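Local coordinates for acetyltransferase (Agrobacterium tumefaciens, PDB 2DXQ), which probably transfers an acetyl group from acetyl-CoA to an acceptor not yet identified, as a member of the GNAT family of acetyltransferases, at residues F54-L68 against Y98-A110. Sequence-based numbering, arbitrary orientation.
With PO4 (phosphate ion), chain C; PO4 (phosphate ion), chain F.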
ATOM      1  N   PHE A  54       1.490   3.734  14.233  1.00 13.73           N
ATOM      2  CA  PHE A  54       2.227   3.430  15.450  1.00 13.30           C
ATOM      3  C   PHE A  54       3.150   4.582  15.792  1.00 12.96           C
ATOM      4  O   PHE A  54       3.683   5.212  14.890  1.00 12.41           O
ATOM      5  CB  PHE A  54       3.035   2.153  15.278  1.00 13.78           C
ATOM      6  CG  PHE A  54       2.185   0.926  15.204  1.00 15.51           C
ATOM      7  CD1 PHE A  54       1.512   0.468  16.341  1.00 18.66           C
ATOM      8  CD2 PHE A  54       2.025   0.249  13.999  1.00 17.80           C
ATOM      9  CE1 PHE A  54       0.698  -0.679  16.279  1.00 17.98           C
ATOM     10  CE2 PHE A  54       1.219  -0.886  13.923  1.00 17.42           C
ATOM     11  CZ  PHE A  54       0.562  -1.351  15.055  1.00 17.51           C
ATOM     12  N   VAL A  55       3.318   4.854  17.090  1.00 12.86           N
ATOM     13  CA  VAL A  55       4.270   5.854  17.572  1.00 13.60           C
ATOM     14  C   VAL A  55       5.197   5.264  18.641  1.00 13.85           C
ATOM     15  O   VAL A  55       4.774   4.445  19.446  1.00 14.60           O
ATOM     16  CB  VAL A  55       3.578   7.133  18.151  1.00 14.17           C
ATOM     17  CG1 VAL A  55       2.968   7.977  17.037  1.00 14.68           C
ATOM     18  CG2 VAL A  55       2.494   6.779  19.198  1.00 14.28           C
ATOM     19  N   ALA A  56       6.466   5.666  18.620  1.00 13.94           N
ATOM     20  CA  ALA A  56       7.340   5.472  19.769  1.00 14.08           C
ATOM     21  C   ALA A  56       7.311   6.787  20.512  1.00 14.40           C
ATOM     22  O   ALA A  56       7.315   7.862  19.889  1.00 13.70           O
ATOM     23  CB  ALA A  56       8.779   5.143  19.324  1.00 14.07           C
ATOM     24  N   THR A  57       7.230   6.717  21.836  1.00 13.99           N
ATOM     25  CA  THR A  57       7.134   7.938  22.620  1.00 15.12           C
ATOM     26  C   THR A  57       8.280   7.985  23.606  1.00 14.98           C
ATOM     27  O   THR A  57       8.753   6.946  24.059  1.00 15.33           O
ATOM     28  CB  THR A  57       5.795   8.067  23.406  1.00 15.05           C
ATOM     29  OG1 THR A  57       5.677   6.962  24.305  1.00 17.60           O
ATOM     30  CG2 THR A  57       4.579   8.100  22.465  1.00 17.01           C
ATOM     31  N   GLU A  58       8.733   9.201  23.893  1.00 15.73           N
ATOM     32  CA  GLU A  58       9.769   9.441  24.887  1.00 15.67           C
ATOM     33  C   GLU A  58       9.224  10.517  25.836  1.00 16.36           C
ATOM     34  O   GLU A  58       8.910  11.629  25.386  1.00 16.68           O
ATOM     35  CB  GLU A  58      11.024   9.924  24.156  1.00 15.55           C
ATOM     36  CG  GLU A  58      12.294  10.101  25.010  1.00 15.70           C
ATOM     37  CD  GLU A  58      13.305  10.973  24.316  1.00 18.15           C
ATOM     38  OE1 GLU A  58      14.166  10.433  23.587  1.00 16.51           O
ATOM     39  OE2 GLU A  58      13.240  12.220  24.471  1.00 19.19           O
ATOM     40  N   ASN A  59       9.085  10.190  27.127  1.00 16.56           N
ATOM     41  CA  ASN A  59       8.410  11.093  28.084  1.00 17.52           C
ATOM     42  C   ASN A  59       7.043  11.531  27.546  1.00 18.44           C
ATOM     43  O   ASN A  59       6.647  12.694  27.701  1.00 18.95           O
ATOM     44  CB  ASN A  59       9.258  12.339  28.369  1.00 17.05           C
ATOM     45  CG  ASN A  59      10.691  12.009  28.694  1.00 16.85           C
ATOM     46  OD1 ASN A  59      11.620  12.502  28.046  1.00 17.84           O
ATOM     47  ND2 ASN A  59      10.877  11.161  29.681  1.00 13.58           N
ATOM     48  N   GLY A  60       6.355  10.605  26.876  1.00 19.28           N
ATOM     49  CA  GLY A  60       5.028  10.879  26.302  1.00 20.01           C
ATOM     50  C   GLY A  60       4.994  11.567  24.946  1.00 20.71           C
ATOM     51  O   GLY A  60       3.935  11.618  24.325  1.00 21.43           O
ATOM     52  N   LYS A  61       6.127  12.097  24.486  1.00 20.32           N
ATOM     53  CA  LYS A  61       6.191  12.761  23.178  1.00 20.67           C
ATOM     54  C   LYS A  61       6.445  11.752  22.057  1.00 19.74           C
ATOM     55  O   LYS A  61       7.402  10.969  22.142  1.00 19.28           O
ATOM     56  CB  LYS A  61       7.290  13.824  23.140  1.00 21.01           C
ATOM     57  CG  LYS A  61       7.252  14.665  21.862  1.00 24.93           C
ATOM     58  CD  LYS A  61       8.493  15.520  21.690  1.00 29.40           C
ATOM     59  CE  LYS A  61       8.282  16.508  20.558  1.00 33.11           C
ATOM     60  NZ  LYS A  61       9.544  16.720  19.794  1.00 35.73           N
ATOM     61  N   PRO A  62       5.601  11.759  21.003  1.00 18.80           N
ATOM     62  CA  PRO A  62       5.938  10.953  19.833  1.00 17.90           C
ATOM     63  C   PRO A  62       7.288  11.367  19.236  1.00 17.58           C
ATOM     64  O   PRO A  62       7.515  12.554  18.947  1.00 18.14           O
ATOM     65  CB  PRO A  62       4.783  11.253  18.848  1.00 18.45           C
ATOM     66  CG  PRO A  62       3.645  11.649  19.740  1.00 18.88           C
ATOM     67  CD  PRO A  62       4.294  12.436  20.849  1.00 19.31           C
ATOM     68  N   VAL A  63       8.182  10.395  19.076  1.00 15.94           N
ATOM     69  CA  VAL A  63       9.517  10.647  18.533  1.00 14.79           C
ATOM     70  C   VAL A  63       9.809   9.835  17.270  1.00 13.74           C
ATOM     71  O   VAL A  63      10.817  10.061  16.608  1.00 13.11           O
ATOM     72  CB  VAL A  63      10.630  10.396  19.580  1.00 14.78           C
ATOM     73  CG1 VAL A  63      10.602  11.474  20.666  1.00 15.78           C
ATOM     74  CG2 VAL A  63      10.482   9.012  20.220  1.00 14.76           C
ATOM     75  N   ALA A  64       8.948   8.863  16.973  1.00 13.07           N
ATOM     76  CA  ALA A  64       9.001   8.151  15.682  1.00 13.00           C
ATOM     77  C   ALA A  64       7.621   7.644  15.352  1.00 12.48           C
ATOM     78  O   ALA A  64       6.785   7.471  16.245  1.00 12.95           O
ATOM     79  CB  ALA A  64       9.985   6.982  15.711  1.00 13.50           C
ATOM     80  N   THR A  65       7.390   7.379  14.075  1.00 12.68           N
ATOM     81  CA  THR A  65       6.099   6.839  13.655  1.00 11.98           C
ATOM     82  C   THR A  65       6.266   6.010  12.390  1.00 12.33           C
ATOM     83  O   THR A  65       7.232   6.183  11.638  1.00 12.73           O
ATOM     84  CB  THR A  65       5.049   7.972  13.433  1.00 11.88           C
ATOM     85  OG1 THR A  65       3.762   7.403  13.131  1.00 12.57           O
ATOM     86  CG2 THR A  65       5.451   8.872  12.302  1.00 12.40           C
ATOM     87  N   ALA A  66       5.341   5.070  12.210  1.00 12.11           N
ATOM     88  CA  ALA A  66       5.192   4.311  10.961  1.00 12.49           C
ATOM     89  C   ALA A  66       3.725   3.930  10.869  1.00 12.65           C
ATOM     90  O   ALA A  66       3.098   3.616  11.893  1.00 12.55           O
ATOM     91  CB  ALA A  66       6.052   3.062  10.998  1.00 12.14           C
ATOM     92  N   THR A  67       3.195   3.915   9.647  1.00 12.09           N
ATOM     93  CA  THR A  67       1.801   3.539   9.440  1.00 12.13           C
ATOM     94  C   THR A  67       1.750   2.177   8.756  1.00 12.04           C
ATOM     95  O   THR A  67       2.416   1.957   7.740  1.00 12.05           O
ATOM     96  CB  THR A  67       1.077   4.587   8.581  1.00 12.21           C
ATOM     97  OG1 THR A  67       1.138   5.869   9.235  1.00 12.99           O
ATOM     98  CG2 THR A  67      -0.395   4.168   8.306  1.00 12.02           C
ATOM     99  N   LEU A  68       0.951   1.279   9.325  1.00 12.11           N
ATOM    100  CA  LEU A  68       0.772  -0.054   8.780  1.00 12.35           C
ATOM    101  C   LEU A  68      -0.559  -0.119   8.054  1.00 13.35           C
ATOM    102  O   LEU A  68      -1.581   0.307   8.593  1.00 13.29           O
ATOM    103  CB  LEU A  68       0.785  -1.090   9.905  1.00 11.94           C
ATOM    104  CG  LEU A  68       0.532  -2.543   9.517  1.00 12.37           C
ATOM    105  CD1 LEU A  68       1.624  -3.079   8.567  1.00 12.50           C
ATOM    106  CD2 LEU A  68       0.464  -3.366  10.817  1.00 12.33           C
ATOM    107  N   TYR A  98      14.549   4.469  17.770  1.00 13.44           N
ATOM    108  CA  TYR A  98      13.089   4.626  17.825  1.00 13.97           C
ATOM    109  C   TYR A  98      12.429   4.274  16.497  1.00 13.41           C
ATOM    110  O   TYR A  98      11.363   3.667  16.481  1.00 13.40           O
ATOM    111  CB  TYR A  98      12.706   6.060  18.189  1.00 13.60           C
ATOM    112  CG  TYR A  98      13.060   6.491  19.600  1.00 13.89           C
ATOM    113  CD1 TYR A  98      12.590   5.790  20.708  1.00 16.96           C
ATOM    114  CD2 TYR A  98      13.817   7.639  19.820  1.00 15.52           C
ATOM    115  CE1 TYR A  98      12.885   6.219  22.020  1.00 16.73           C
ATOM    116  CE2 TYR A  98      14.131   8.064  21.131  1.00 15.03           C
ATOM    117  CZ  TYR A  98      13.661   7.347  22.209  1.00 16.22           C
ATOM    118  OH  TYR A  98      13.952   7.790  23.494  1.00 17.00           O
ATOM    119  N   GLY A  99      13.042   4.691  15.388  1.00 13.71           N
ATOM    120  CA  GLY A  99      12.556   4.266  14.053  1.00 13.56           C
ATOM    121  C   GLY A  99      12.538   2.749  13.878  1.00 14.00           C
ATOM    122  O   GLY A  99      11.543   2.174  13.411  1.00 13.79           O
ATOM    123  N   ARG A 100      13.636   2.090  14.236  1.00 13.49           N
ATOM    124  CA  ARG A 100      13.701   0.634  14.140  1.00 13.86           C
ATOM    125  C   ARG A 100      12.609  -0.009  14.997  1.00 13.56           C
ATOM    126  O   ARG A 100      11.955  -0.958  14.561  1.00 14.07           O
ATOM    127  CB  ARG A 100      15.109   0.105  14.488  1.00 14.23           C
ATOM    128  CG  ARG A 100      15.408  -1.357  14.032  1.00 15.45           C
ATOM    129  CD  ARG A 100      16.915  -1.522  13.613  1.00 20.65           C
ATOM    130  NE  ARG A 100      17.640  -0.570  14.389  1.00 28.24           N
ATOM    131  CZ  ARG A 100      18.462   0.389  14.004  1.00 23.52           C
ATOM    132  NH1 ARG A 100      18.897   0.612  12.749  1.00 20.31           N
ATOM    133  NH2 ARG A 100      18.898   1.114  14.991  1.00 24.12           N
ATOM    134  N   THR A 101      12.384   0.529  16.201  1.00 12.95           N
ATOM    135  CA  THR A 101      11.360  -0.034  17.091  1.00 13.33           C
ATOM    136  C   THR A 101       9.989   0.009  16.422  1.00 13.45           C
ATOM    137  O   THR A 101       9.261  -0.989  16.387  1.00 12.74           O
ATOM    138  CB  THR A 101      11.287   0.699  18.437  1.00 13.50           C
ATOM    139  OG1 THR A 101      12.573   0.642  19.080  1.00 14.57           O
ATOM    140  CG2 THR A 101      10.230   0.042  19.346  1.00 14.94           C
ATOM    141  N   VAL A 102       9.643   1.173  15.882  1.00 13.01           N
ATOM    142  CA  VAL A 102       8.306   1.339  15.324  1.00 13.49           C
ATOM    143  C   VAL A 102       8.090   0.555  14.002  1.00 12.54           C
ATOM    144  O   VAL A 102       7.023  -0.030  13.768  1.00 12.76           O
ATOM    145  CB  VAL A 102       7.928   2.837  15.261  1.00 14.10           C
ATOM    146  CG1 VAL A 102       8.666   3.575  14.150  1.00 15.10           C
ATOM    147  CG2 VAL A 102       6.442   3.003  15.134  1.00 17.51           C
ATOM    148  N   VAL A 103       9.118   0.507  13.169  1.00 12.19           N
ATOM    149  CA  VAL A 103       9.008  -0.234  11.894  1.00 12.44           C
ATOM    150  C   VAL A 103       8.945  -1.725  12.182  1.00 12.79           C
ATOM    151  O   VAL A 103       8.091  -2.444  11.632  1.00 13.04           O
ATOM    152  CB  VAL A 103      10.161   0.099  10.924  1.00 11.86           C
ATOM    153  CG1 VAL A 103      10.114  -0.803   9.684  1.00 12.83           C
ATOM    154  CG2 VAL A 103      10.113   1.606  10.522  1.00 12.45           C
ATOM    155  N   ARG A 104       9.834  -2.199  13.054  1.00 13.41           N
ATOM    156  CA  ARG A 104       9.847  -3.626  13.398  1.00 14.84           C
ATOM    157  C   ARG A 104       8.511  -4.049  14.064  1.00 14.37           C
ATOM    158  O   ARG A 104       7.979  -5.129  13.765  1.00 13.85           O
ATOM    159  CB  ARG A 104      11.090  -3.988  14.234  1.00 14.59           C
ATOM    160  CG  ARG A 104      12.366  -4.014  13.398  1.00 16.86           C
ATOM    161  CD  ARG A 104      13.586  -4.434  14.193  1.00 19.11           C
ATOM    162  NE  ARG A 104      13.539  -5.871  14.461  1.00 24.62           N
ATOM    163  CZ  ARG A 104      14.165  -6.808  13.754  1.00 26.97           C
ATOM    164  NH1 ARG A 104      14.947  -6.491  12.724  1.00 28.75           N
ATOM    165  NH2 ARG A 104      14.025  -8.081  14.109  1.00 27.53           N
ATOM    166  N   HIS A 105       7.940  -3.174  14.889  1.00 14.08           N
ATOM    167  CA  HIS A 105       6.641  -3.448  15.511  1.00 14.18           C
ATOM    168  C   HIS A 105       5.540  -3.573  14.465  1.00 13.86           C
ATOM    169  O   HIS A 105       4.713  -4.487  14.518  1.00 12.69           O
ATOM    170  CB  HIS A 105       6.262  -2.391  16.546  1.00 14.82           C
ATOM    171  CG  HIS A 105       5.000  -2.707  17.286  1.00 16.51           C
ATOM    172  ND1 HIS A 105       4.943  -3.639  18.302  1.00 19.88           N
ATOM    173  CD2 HIS A 105       3.748  -2.203  17.166  1.00 20.09           C
ATOM    174  CE1 HIS A 105       3.707  -3.699  18.771  1.00 21.22           C
ATOM    175  NE2 HIS A 105       2.960  -2.836  18.100  1.00 19.94           N
ATOM    176  N   ALA A 106       5.554  -2.672  13.494  1.00 13.43           N
ATOM    177  CA  ALA A 106       4.590  -2.718  12.404  1.00 13.60           C
ATOM    178  C   ALA A 106       4.721  -4.017  11.583  1.00 13.46           C
ATOM    179  O   ALA A 106       3.711  -4.663  11.262  1.00 12.88           O
ATOM    180  CB  ALA A 106       4.738  -1.446  11.528  1.00 13.64           C
ATOM    181  N   ILE A 107       5.956  -4.433  11.298  1.00 13.10           N
ATOM    182  CA  ILE A 107       6.209  -5.717  10.615  1.00 14.24           C
ATOM    183  C   ILE A 107       5.625  -6.861  11.438  1.00 15.05           C
ATOM    184  O   ILE A 107       4.886  -7.708  10.929  1.00 15.31           O
ATOM    185  CB  ILE A 107       7.701  -5.937  10.380  1.00 14.00           C
ATOM    186  CG1 ILE A 107       8.183  -4.958   9.301  1.00 13.68           C
ATOM    187  CG2 ILE A 107       7.984  -7.390   9.924  1.00 15.67           C
ATOM    188  CD1 ILE A 107       9.705  -4.820   9.210  1.00 15.14           C
ATOM    189  N   GLU A 108       5.938  -6.853  12.730  1.00 14.85           N
ATOM    190  CA  GLU A 108       5.506  -7.951  13.591  1.00 15.73           C
ATOM    191  C   GLU A 108       3.995  -8.004  13.694  1.00 15.14           C
ATOM    192  O   GLU A 108       3.401  -9.094  13.685  1.00 15.11           O
ATOM    193  CB  GLU A 108       6.197  -7.838  14.952  1.00 16.53           C
ATOM    194  CG  GLU A 108       7.667  -8.192  14.829  1.00 21.06           C
ATOM    195  CD  GLU A 108       8.494  -7.863  16.060  1.00 28.23           C
ATOM    196  OE1 GLU A 108       7.925  -7.454  17.101  1.00 31.39           O
ATOM    197  OE2 GLU A 108       9.732  -8.017  15.970  1.00 30.85           O
ATOM    198  N   THR A 109       3.374  -6.830  13.720  1.00 14.64           N
ATOM    199  CA  THR A 109       1.910  -6.724  13.784  1.00 15.41           C
ATOM    200  C   THR A 109       1.251  -7.279  12.526  1.00 14.85           C
ATOM    201  O   THR A 109       0.248  -8.016  12.603  1.00 15.12           O
ATOM    202  CB  THR A 109       1.472  -5.286  14.084  1.00 15.31           C
ATOM    203  OG1 THR A 109       2.013  -4.894  15.354  1.00 15.97           O
ATOM    204  CG2 THR A 109      -0.073  -5.141  14.107  1.00 16.90           C
ATOM    205  N   ALA A 110       1.838  -6.966  11.377  1.00 14.26           N
ATOM    206  CA  ALA A 110       1.369  -7.504  10.099  1.00 14.92           C
ATOM    207  C   ALA A 110       1.467  -9.034  10.059  1.00 14.85           C
ATOM    208  O   ALA A 110       0.512  -9.728   9.683  1.00 15.55           O
ATOM    209  CB  ALA A 110       2.184  -6.890   8.972  1.00 13.99           C
TER
HETATM  210  P   PO4 C1285      16.590   5.032  14.295  1.00 15.35           P
HETATM  211  O1  PO4 C1285      17.848   5.294  15.077  1.00 18.22           O
HETATM  212  O2  PO4 C1285      17.022   5.087  12.814  1.00 22.25           O
HETATM  213  O3  PO4 C1285      16.078   3.648  14.584  1.00 17.45           O
HETATM  214  O4  PO4 C1285      15.561   6.090  14.506  1.00 18.16           O
HETATM  215  P   PO4 F7285      14.622   2.747  22.116  1.00 51.11           P
HETATM  216  O1  PO4 F7285      13.266   2.409  21.517  1.00 48.50           O
HETATM  217  O2  PO4 F7285      14.801   2.046  23.453  1.00 49.84           O
HETATM  218  O3  PO4 F7285      15.708   2.339  21.155  1.00 50.39           O
HETATM  219  O4  PO4 F7285      14.761   4.229  22.356  1.00 51.68           O
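Helix 98-110 packs lengthwise on one face of the hairpin of strands 54-58 and 61-68, its axis 7.3 Å from that of strand 61-68 and inclined to it by 30°, with Ala-64, Ala-66 and Leu-68 passing beneath Gly-99, Val-103 and Ala-106. Val-102 sits over the seam of the two strands: a chi1 of 74° sends CG2 to Phe-54 CB at 3.5 Å, and CG1 toward Ala-64 and Ala-66. The His-105 ring stands edge-on over one face of Phe-54, a T-shaped pair with planes 85° apart and CD2 3.5 Å from Phe-54 CE1. Ala-106 and Thr-109 pack obliquely about the same ring, while Leu-68 CD2 meets Ala-106 O and Thr-109 CG2, and its CD1 meets Ala-110 CB.

At the helix start, Val-63 CG2 is centred over one face of Tyr-98, a CH-pi contact 3.6 Å from the ring centroid. A classic beta bulge, with Val-63 and Ala-64 paired against the single residue Ala-56, puts both side chains on the helix side. The Tyr-98 hydroxyl donates to Glu-58 OE1 at 2.7 Å, on the anti lone pair; the same oxygen forms a salt bridge with Arg-93.

Gly-99 N and Arg-100 N both hydrogen-bond the phosphate of chain C, probably from the crystallisation liquor, at 3.0 Å to O4 and 2.9 Å to O3. Its position is consistent with the site where GNAT enzymes bind the pyrophosphate of acetyl-CoA. Apolar packing, with the Tyr-98 to Glu-58 bond at the helix start, seats the helix on the hairpin while its first N-H groups stay directed at an anion.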